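Local coordinates for glycosyl hydrolases family 2, sugar binding domain protein (Bacteroides uniformis str. 3978 T3 ii, PDB 6D1P) that is a beta-glucuronidase of glycoside hydrolase family 2 from a human gut bacterium, probably hydrolysing O-glycosidic bonds to release glucuronic acid from its conjugates, at residues 202-207 against 287-291; 45-49 against 121-125; 791-796 against 807-812. All coordinates share one frame; numbering follows the deposited sequence.

Contact 1 of 3, residues 202-207 against 287-291; sequences VHFEQI and VAELI
The F204 ring carries the A288 methyl over one face, while its leading edge is set against the backbone of 287-291, with E289 C in the ring plane. A288 CB lies 4.2 Å from the centroid of the F204 ring and 28° off the ring normal, a CH-pi contact. Two further neighbours approach obliquely at the far end of the ring, where F204 CZ is 3.6 Å from E289 N and 3.7 Å from L290 CB. This is the face-to-face packing of a beta sandwich in the immunoglobulin-like domain of family 2 hydrolases. Strand 203-213 belongs to one sheet and strand 284-292 to the other, and the axes of the two short strands pass 8.3 Å apart, the spacing of sheets joined through side chains and not through backbone bonds. With F204 CG opposite its own carbonyl carbon (chi1 -50°), the ring extends toward strand 284-292; F228 meets it from its own sheet and L297 from the sheet opposite. A classic beta bulge, E205 and Q206 both facing A227, shifts the alternation, which lets F204 and I207, three residues apart, both point inward. I207 CD1 thus also reaches A288 CB, at 3.7 Å. On the outer side of its strand E289 turns away and forms a salt bridge with R298. An alanine at F204 would probably take the ring from over the A288 methyl and from beside L290 CB and open a gap between the sheets. At the end of the contact, where strand 203-213 begins, L290 CD2 sits 3.7 Å from V202 O and 4.1 Å from V202 CG1.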
loop_
_atom_site.group_PDB
_atom_site.type_symbol
_atom_site.label_atom_id
_atom_site.label_comp_id
_atom_site.label_asym_id
_atom_site.label_seq_id
_atom_site.Cartn_x
_atom_site.Cartn_y
_atom_site.Cartn_z
ATOM N N VAL A 202 7.117 37.402 25.056
ATOM C CA VAL A 202 8.568 37.482 25.078
ATOM C C VAL A 202 9.069 36.246 25.811
ATOM O O VAL A 202 8.539 35.891 26.867
ATOM C CB VAL A 202 9.055 38.788 25.733
ATOM C CG1 VAL A 202 10.554 38.746 25.988
ATOM C CG2 VAL A 202 8.701 39.981 24.847
ATOM N N HIS A 203 10.080 35.594 25.245
ATOM C CA HIS A 203 10.411 34.212 25.563
ATOM C C HIS A 203 11.859 33.972 25.180
ATOM O O HIS A 203 12.445 34.734 24.409
ATOM C CB HIS A 203 9.508 33.247 24.790
ATOM C CG HIS A 203 9.439 33.563 23.328
ATOM N ND1 HIS A 203 8.409 34.288 22.767
ATOM C CD2 HIS A 203 10.312 33.313 22.322
ATOM C CE1 HIS A 203 8.639 34.452 21.478
ATOM N NE2 HIS A 203 9.787 33.869 21.180
ATOM N N PHE A 204 12.422 32.889 25.701
ATOM C CA PHE A 204 13.742 32.470 25.260
ATOM C C PHE A 204 13.641 31.861 23.869
ATOM O O PHE A 204 12.820 30.969 23.630
ATOM C CB PHE A 204 14.344 31.461 26.233
ATOM C CG PHE A 204 14.283 31.897 27.658
ATOM C CD1 PHE A 204 15.054 32.957 28.106
ATOM C CD2 PHE A 204 13.456 31.246 28.555
ATOM C CE1 PHE A 204 14.998 33.367 29.423
ATOM C CE2 PHE A 204 13.397 31.648 29.883
ATOM C CZ PHE A 204 14.169 32.712 30.316
ATOM N N GLU A 205 14.464 32.358 22.945
ATOM C CA GLU A 205 14.563 31.731 21.635
ATOM C C GLU A 205 15.710 30.727 21.597
ATOM O O GLU A 205 15.514 29.564 21.231
ATOM C CB GLU A 205 14.720 32.801 20.547
ATOM C CG GLU A 205 14.212 32.362 19.182
ATOM C CD GLU A 205 13.603 33.507 18.380
ATOM O OE1 GLU A 205 12.352 33.565 18.279
ATOM O OE2 GLU A 205 14.369 34.350 17.857
ATOM N N GLN A 206 16.901 31.141 22.022
ATOM C CA GLN A 206 18.064 30.270 21.992
ATOM C C GLN A 206 18.920 30.517 23.229
ATOM O O GLN A 206 19.016 31.645 23.718
ATOM C CB GLN A 206 18.869 30.507 20.707
ATOM C CG GLN A 206 19.839 29.398 20.336
ATOM C CD GLN A 206 20.457 29.614 18.960
ATOM O OE1 GLN A 206 20.501 28.692 18.137
ATOM N NE2 GLN A 206 20.939 30.838 18.703
ATOM N N ILE A 207 19.536 29.445 23.736
ATOM C CA ILE A 207 20.414 29.511 24.906
ATOM C C ILE A 207 21.636 28.639 24.665
ATOM O O ILE A 207 21.584 27.411 24.812
ATOM C CB ILE A 207 19.682 29.083 26.197
ATOM C CG1 ILE A 207 18.600 30.105 26.551
ATOM C CG2 ILE A 207 20.669 28.876 27.369
ATOM C CD1 ILE A 207 18.086 29.988 27.954
ATOM N N VAL A 287 19.896 27.359 34.705
ATOM C CA VAL A 287 18.469 27.665 34.741
ATOM C C VAL A 287 18.298 29.135 34.396
ATOM O O VAL A 287 18.824 30.013 35.094
ATOM C CB VAL A 287 17.841 27.353 36.110
ATOM C CG1 VAL A 287 16.356 27.636 36.074
ATOM C CG2 VAL A 287 18.096 25.912 36.520
ATOM N N ALA A 288 17.579 29.397 33.313
ATOM C CA ALA A 288 17.166 30.739 32.953
ATOM C C ALA A 288 15.709 30.923 33.342
ATOM O O ALA A 288 14.913 29.981 33.315
ATOM C CB ALA A 288 17.343 31.006 31.455
ATOM N N GLU A 289 15.361 32.151 33.689
ATOM C CA GLU A 289 14.072 32.391 34.308
ATOM C C GLU A 289 13.611 33.790 33.955
ATOM O O GLU A 289 14.348 34.760 34.153
ATOM C CB GLU A 289 14.179 32.218 35.822
ATOM C CG GLU A 289 12.992 31.546 36.434
ATOM C CD GLU A 289 12.997 31.665 37.932
ATOM O OE1 GLU A 289 13.969 31.187 38.559
ATOM O OE2 GLU A 289 12.040 32.259 38.474
ATOM N N LEU A 290 12.401 33.893 33.440
ATOM C CA LEU A 290 11.842 35.171 33.047
ATOM C C LEU A 290 10.416 35.246 33.559
ATOM O O LEU A 290 9.683 34.252 33.524
ATOM C CB LEU A 290 11.879 35.345 31.525
ATOM C CG LEU A 290 11.238 36.631 31.009
ATOM C CD1 LEU A 290 12.060 37.833 31.471
ATOM C CD2 LEU A 290 11.112 36.604 29.497
ATOM N N ILE A 291 10.022 36.426 34.035
ATOM C CA ILE A 291 8.717 36.636 34.642
ATOM C C ILE A 291 7.986 37.737 33.891
ATOM O O ILE A 291 8.582 38.759 33.536
ATOM C CB ILE A 291 8.846 36.993 36.136
ATOM C CG1 ILE A 291 9.667 35.928 36.858
ATOM C CG2 ILE A 291 7.465 37.130 36.774
ATOM C CD1 ILE A 291 10.290 36.400 38.142
#

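Contact 2 of 3, residues 45-49 against 121-125; sequences IWEVM and YVYTT
I45 lays its CD1 methyl over one face of the Y121 ring, 4.2 Å from the centroid and 26° off the normal, in a CH-pi contact that anchors the short helix 45-49 on the end of a hairpin. Its CG1 presses against the same ring, 3.6 Å from Y121 CD2. The hairpin turns through a type II' beta turn from V122 to T125, joining strands 117-122 and 125-131 of the sheet in the sugar-binding domain; Y123 holds its first corner with a positive phi of 44°, which is uncommon for a residue with a side chain. The tightest packing lies here, around Y123 O. M49, its chain bent at chi2 (-66°), curls so that CE comes to 3.2 Å from Y123 O, and its SD lies obliquely beside the Y123 ring, 5.2 Å from the centroid, as a Met-aromatic contact. Inward, M49 continues onto P163 and A165 of the neighbouring strand. The outer side is looser. W46 offers only its ring edge, with CZ3 3.4 Å from Y123 OH and CE3 4.4 Å from T124 CG2, while that same T124 methyl lies over one face of the Y123 ring, at its centre. This side faces the second subunit: W46 packs on D434 and T124 on Q436 of that chain, and a bound sodium ion lies about 4 Å from the W46 side chain. Methyls, a sulfur and rings thus close round the Y123 carbonyl oxygen and hydroxyl, and the contact rests on apolar packing without a directed bond between the two segments; directed polar bonds of the helix go to other partners, such as the salt bridge from E47 to R172 of the second subunit.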
loop_
_atom_site.group_PDB
_atom_site.type_symbol
_atom_site.label_atom_id
_atom_site.label_comp_id
_atom_site.label_asym_id
_atom_site.label_seq_id
_atom_site.Cartn_x
_atom_site.Cartn_y
_atom_site.Cartn_z
ATOM N N ILE A 45 -7.455 19.366 1.728
ATOM C CA ILE A 45 -7.536 19.534 3.178
ATOM C C ILE A 45 -8.996 19.609 3.609
ATOM O O ILE A 45 -9.351 19.187 4.721
ATOM C CB ILE A 45 -6.724 20.763 3.639
ATOM C CG1 ILE A 45 -6.752 20.891 5.159
ATOM C CG2 ILE A 45 -7.252 22.049 3.018
ATOM C CD1 ILE A 45 -6.319 19.651 5.898
ATOM N N TRP A 46 -9.876 20.108 2.726
ATOM C CA TRP A 46 -11.301 20.097 3.038
ATOM C C TRP A 46 -11.798 18.674 3.243
ATOM O O TRP A 46 -12.526 18.395 4.207
ATOM C CB TRP A 46 -12.104 20.790 1.940
ATOM C CG TRP A 46 -13.588 20.590 2.095
ATOM C CD1 TRP A 46 -14.433 19.985 1.206
ATOM C CD2 TRP A 46 -14.394 20.952 3.229
ATOM N NE1 TRP A 46 -15.717 19.955 1.713
ATOM C CE2 TRP A 46 -15.720 20.547 2.948
ATOM C CE3 TRP A 46 -14.125 21.586 4.448
ATOM C CZ2 TRP A 46 -16.773 20.757 3.839
ATOM C CZ3 TRP A 46 -15.167 21.791 5.333
ATOM C CH2 TRP A 46 -16.482 21.374 5.025
ATOM N N GLU A 47 -11.396 17.757 2.357
ATOM C CA GLU A 47 -11.814 16.369 2.491
ATOM C C GLU A 47 -11.344 15.763 3.812
ATOM O O GLU A 47 -11.995 14.855 4.350
ATOM C CB GLU A 47 -11.298 15.551 1.307
ATOM C CG GLU A 47 -12.136 14.306 1.048
ATOM C CD GLU A 47 -11.517 13.368 0.029
ATOM O OE1 GLU A 47 -10.313 13.028 0.176
ATOM O OE2 GLU A 47 -12.242 12.965 -0.918
ATOM N N VAL A 48 -10.230 16.253 4.356
ATOM C CA VAL A 48 -9.768 15.770 5.655
ATOM C C VAL A 48 -10.633 16.342 6.764
ATOM O O VAL A 48 -10.891 15.675 7.773
ATOM C CB VAL A 48 -8.284 16.142 5.850
ATOM C CG1 VAL A 48 -7.795 15.842 7.293
ATOM C CG2 VAL A 48 -7.422 15.436 4.817
ATOM N N MET A 49 -11.089 17.572 6.589
ATOM C CA MET A 49 -11.766 18.323 7.633
ATOM C C MET A 49 -13.285 18.212 7.570
ATOM O O MET A 49 -13.952 18.529 8.558
ATOM C CB MET A 49 -11.353 19.800 7.538
ATOM C CG MET A 49 -9.892 20.059 7.931
ATOM S SD MET A 49 -9.722 19.692 9.670
ATOM C CE MET A 49 -7.956 19.839 9.949
ATOM N N TYR A 121 -1.575 21.695 9.348
ATOM C CA TYR A 121 -2.800 22.434 9.079
ATOM C C TYR A 121 -3.584 22.646 10.361
ATOM O O TYR A 121 -3.760 21.712 11.144
ATOM C CB TYR A 121 -3.682 21.695 8.077
ATOM C CG TYR A 121 -3.085 21.516 6.706
ATOM C CD1 TYR A 121 -2.140 20.521 6.453
ATOM C CD2 TYR A 121 -3.498 22.316 5.647
ATOM C CE1 TYR A 121 -1.610 20.352 5.177
ATOM C CE2 TYR A 121 -2.971 22.158 4.377
ATOM C CZ TYR A 121 -2.031 21.181 4.140
ATOM O OH TYR A 121 -1.525 21.038 2.862
ATOM N N VAL A 122 -4.035 23.878 10.577
ATOM C CA VAL A 122 -5.128 24.192 11.492
ATOM C C VAL A 122 -6.388 24.332 10.643
ATOM O O VAL A 122 -6.451 25.192 9.751
ATOM C CB VAL A 122 -4.855 25.486 12.274
ATOM C CG1 VAL A 122 -6.131 25.957 12.991
ATOM C CG2 VAL A 122 -3.695 25.318 13.254
ATOM N N TYR A 123 -7.389 23.499 10.910
ATOM C CA TYR A 123 -8.554 23.417 10.035
ATOM C C TYR A 123 -8.105 23.385 8.570
ATOM O O TYR A 123 -7.345 22.492 8.188
ATOM C CB TYR A 123 -9.516 24.575 10.320
ATOM C CG TYR A 123 -10.877 24.411 9.682
ATOM C CD1 TYR A 123 -11.456 25.454 8.971
ATOM C CD2 TYR A 123 -11.572 23.206 9.771
ATOM C CE1 TYR A 123 -12.700 25.311 8.366
ATOM C CE2 TYR A 123 -12.816 23.054 9.179
ATOM C CZ TYR A 123 -13.378 24.117 8.471
ATOM O OH TYR A 123 -14.613 23.984 7.871
ATOM N N THR A 124 -8.514 24.351 7.744
ATOM C CA THR A 124 -8.206 24.299 6.321
ATOM C C THR A 124 -7.048 25.196 5.927
ATOM O O THR A 124 -6.880 25.486 4.739
ATOM C CB THR A 124 -9.428 24.678 5.489
ATOM O OG1 THR A 124 -9.742 26.056 5.722
ATOM C CG2 THR A 124 -10.601 23.809 5.865
ATOM N N THR A 125 -6.250 25.633 6.887
ATOM C CA THR A 125 -5.186 26.593 6.654
ATOM C C THR A 125 -3.847 25.913 6.911
ATOM O O THR A 125 -3.617 25.385 8.006
ATOM C CB THR A 125 -5.358 27.802 7.573
ATOM O OG1 THR A 125 -6.670 28.345 7.398
ATOM C CG2 THR A 125 -4.320 28.872 7.249
#

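Contact 3 of 3, residues 791-796 against 807-812; sequences APVVVS and ALISVS
V795 and V811 hold matching first torsions (chi1 173° and 176°), each with CG1 trans to its backbone N and CG2 beside it; on neighbouring strands this brings the two CG2 methyls to 4.2 Å, V795 CG2 against V811 CG2. I809 adds its CG2 to the same face of the sheet, 4.0 Å from V795 CB. On the other face, L808 has CG opposite its carbonyl carbon (chi1 -56°); CD1 carries the chain onward, and the other branch, CD2, comes to 3.5 Å from S796 CB while L808 CB stays within touch of V794 CG1. The backbones between these two faces form the beta hairpin of strands 793-799 and 807-811, with 807-811 the outermost strand of a four-stranded antiparallel sheet in this chain. V793 with V811 and V795 with I809 are the hydrogen-bonded pairs, two bonds each; V794 with S810 and S796 with L808 are the non-hydrogen-bonded ones. In the V795-I809 pair, V795 N to I809 O and I809 N to V795 O are both 3.0 Å. The V793 pair is less even: V811 N reaches V793 O nearly straight, but V793 N is 3.3 Å from V811 O and more bent. That same V811 O takes a CA-H...O contact from P792 CA, at 3.0 Å. The peptide bond before P792 is cis, and A791 sets its CB against the end of the partner segment, 3.5 Å from S812 C. The face bearing V794, S796 and L808 meets the second subunit. There V794 packs on L808 of the other chain and L808 on V794 of that chain, and S796 OG forms a hydrogen bond with T757 O of the second subunit.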
loop_
_atom_site.group_PDB
_atom_site.type_symbol
_atom_site.label_atom_id
_atom_site.label_comp_id
_atom_site.label_asym_id
_atom_site.label_seq_id
_atom_site.Cartn_x
_atom_site.Cartn_y
_atom_site.Cartn_z
ATOM N N ALA A 791 -5.319 -19.096 19.699
ATOM C CA ALA A 791 -5.405 -20.548 19.651
ATOM C C ALA A 791 -6.807 -21.004 20.056
ATOM O O ALA A 791 -7.479 -20.335 20.849
ATOM C CB ALA A 791 -4.354 -21.180 20.572
ATOM N N PRO A 792 -7.277 -22.150 19.525
ATOM C CA PRO A 792 -6.570 -23.066 18.617
ATOM C C PRO A 792 -6.471 -22.581 17.161
ATOM O O PRO A 792 -7.397 -21.934 16.667
ATOM C CB PRO A 792 -7.426 -24.334 18.687
ATOM C CG PRO A 792 -8.798 -23.806 18.851
ATOM C CD PRO A 792 -8.645 -22.633 19.804
ATOM N N VAL A 793 -5.349 -22.902 16.507
ATOM C CA VAL A 793 -5.112 -22.674 15.087
ATOM C C VAL A 793 -4.285 -23.842 14.556
ATOM O O VAL A 793 -3.888 -24.742 15.299
ATOM C CB VAL A 793 -4.374 -21.342 14.814
ATOM C CG1 VAL A 793 -5.190 -20.158 15.267
ATOM C CG2 VAL A 793 -3.011 -21.349 15.516
ATOM N N VAL A 794 -4.003 -23.816 13.264
ATOM C CA VAL A 794 -3.061 -24.748 12.661
ATOM C C VAL A 794 -1.967 -23.931 11.994
ATOM O O VAL A 794 -2.262 -23.069 11.153
ATOM C CB VAL A 794 -3.734 -25.684 11.651
ATOM C CG1 VAL A 794 -2.680 -26.532 10.970
ATOM C CG2 VAL A 794 -4.766 -26.575 12.348
ATOM N N VAL A 795 -0.702 -24.192 12.379
ATOM C CA VAL A 795 0.481 -23.564 11.791
ATOM C C VAL A 795 1.086 -24.484 10.731
ATOM O O VAL A 795 1.178 -25.707 10.922
ATOM C CB VAL A 795 1.517 -23.228 12.879
ATOM C CG1 VAL A 795 2.833 -22.731 12.255
ATOM C CG2 VAL A 795 0.939 -22.195 13.850
ATOM N N SER A 796 1.505 -23.899 9.611
ATOM C CA SER A 796 2.197 -24.626 8.558
ATOM C C SER A 796 3.645 -24.150 8.426
ATOM O O SER A 796 3.952 -22.974 8.644
ATOM C CB SER A 796 1.475 -24.451 7.214
ATOM O OG SER A 796 1.533 -23.105 6.775
ATOM N N ALA A 807 4.737 -29.023 6.426
ATOM C CA ALA A 807 4.402 -29.598 7.717
ATOM C C ALA A 807 3.299 -28.782 8.389
ATOM O O ALA A 807 3.195 -27.570 8.179
ATOM C CB ALA A 807 5.644 -29.654 8.624
ATOM N N LEU A 808 2.506 -29.453 9.243
ATOM C CA LEU A 808 1.414 -28.832 9.989
ATOM C C LEU A 808 1.453 -29.247 11.450
ATOM O O LEU A 808 1.801 -30.379 11.778
ATOM C CB LEU A 808 0.032 -29.229 9.447
ATOM C CG LEU A 808 -0.256 -28.977 7.973
ATOM C CD1 LEU A 808 -1.581 -29.595 7.647
ATOM C CD2 LEU A 808 -0.246 -27.477 7.696
ATOM N N ILE A 809 1.015 -28.342 12.320
ATOM C CA ILE A 809 0.829 -28.657 13.727
ATOM C C ILE A 809 -0.379 -27.890 14.242
ATOM O O ILE A 809 -0.567 -26.712 13.926
ATOM C CB ILE A 809 2.096 -28.327 14.535
ATOM C CG1 ILE A 809 1.934 -28.704 16.009
ATOM C CG2 ILE A 809 2.459 -26.858 14.394
ATOM C CD1 ILE A 809 3.284 -28.610 16.783
ATOM N N SER A 810 -1.203 -28.567 15.034
ATOM C CA SER A 810 -2.330 -27.937 15.699
ATOM C C SER A 810 -1.861 -27.379 17.027
ATOM O O SER A 810 -1.134 -28.043 17.769
ATOM C CB SER A 810 -3.467 -28.942 15.914
ATOM O OG SER A 810 -3.660 -29.704 14.733
ATOM N N VAL A 811 -2.271 -26.155 17.324
ATOM C CA VAL A 811 -1.802 -25.430 18.494
ATOM C C VAL A 811 -3.008 -25.174 19.388
ATOM O O VAL A 811 -3.890 -24.377 19.040
ATOM C CB VAL A 811 -1.099 -24.122 18.099
ATOM C CG1 VAL A 811 -0.710 -23.330 19.317
ATOM C CG2 VAL A 811 0.120 -24.429 17.262
ATOM N N SER A 812 -3.045 -25.850 20.538
ATOM C CA SER A 812 -4.149 -25.786 21.504
ATOM C C SER A 812 -4.504 -24.372 21.968
ATOM O O SER A 812 -3.897 -23.852 22.914
ATOM C CB SER A 812 -3.794 -26.639 22.724
ATOM O OG SER A 812 -2.458 -26.372 23.143
#

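How the contacts relate
Along the chain the three contacts follow in series: contact 2 closes first, then contact 1, then contact 3. Each belongs to a different beta-rich part of the fold, contact 2 to the sugar-binding domain, contact 1 to the immunoglobulin-like domain after it, and contact 3 to the last sheet. Contacts 1 and 2 have centres about 33 Å apart; contacts 1 and 3, on opposite sides of the chain's centre, have centres about 62 Å apart. The TIM barrel comes between contacts 1 and 3 in sequence. Contacts 2 and 3, about 48 Å apart between centres, both touch the second subunit, so parts near both ends of the chain contribute to the subunit interface.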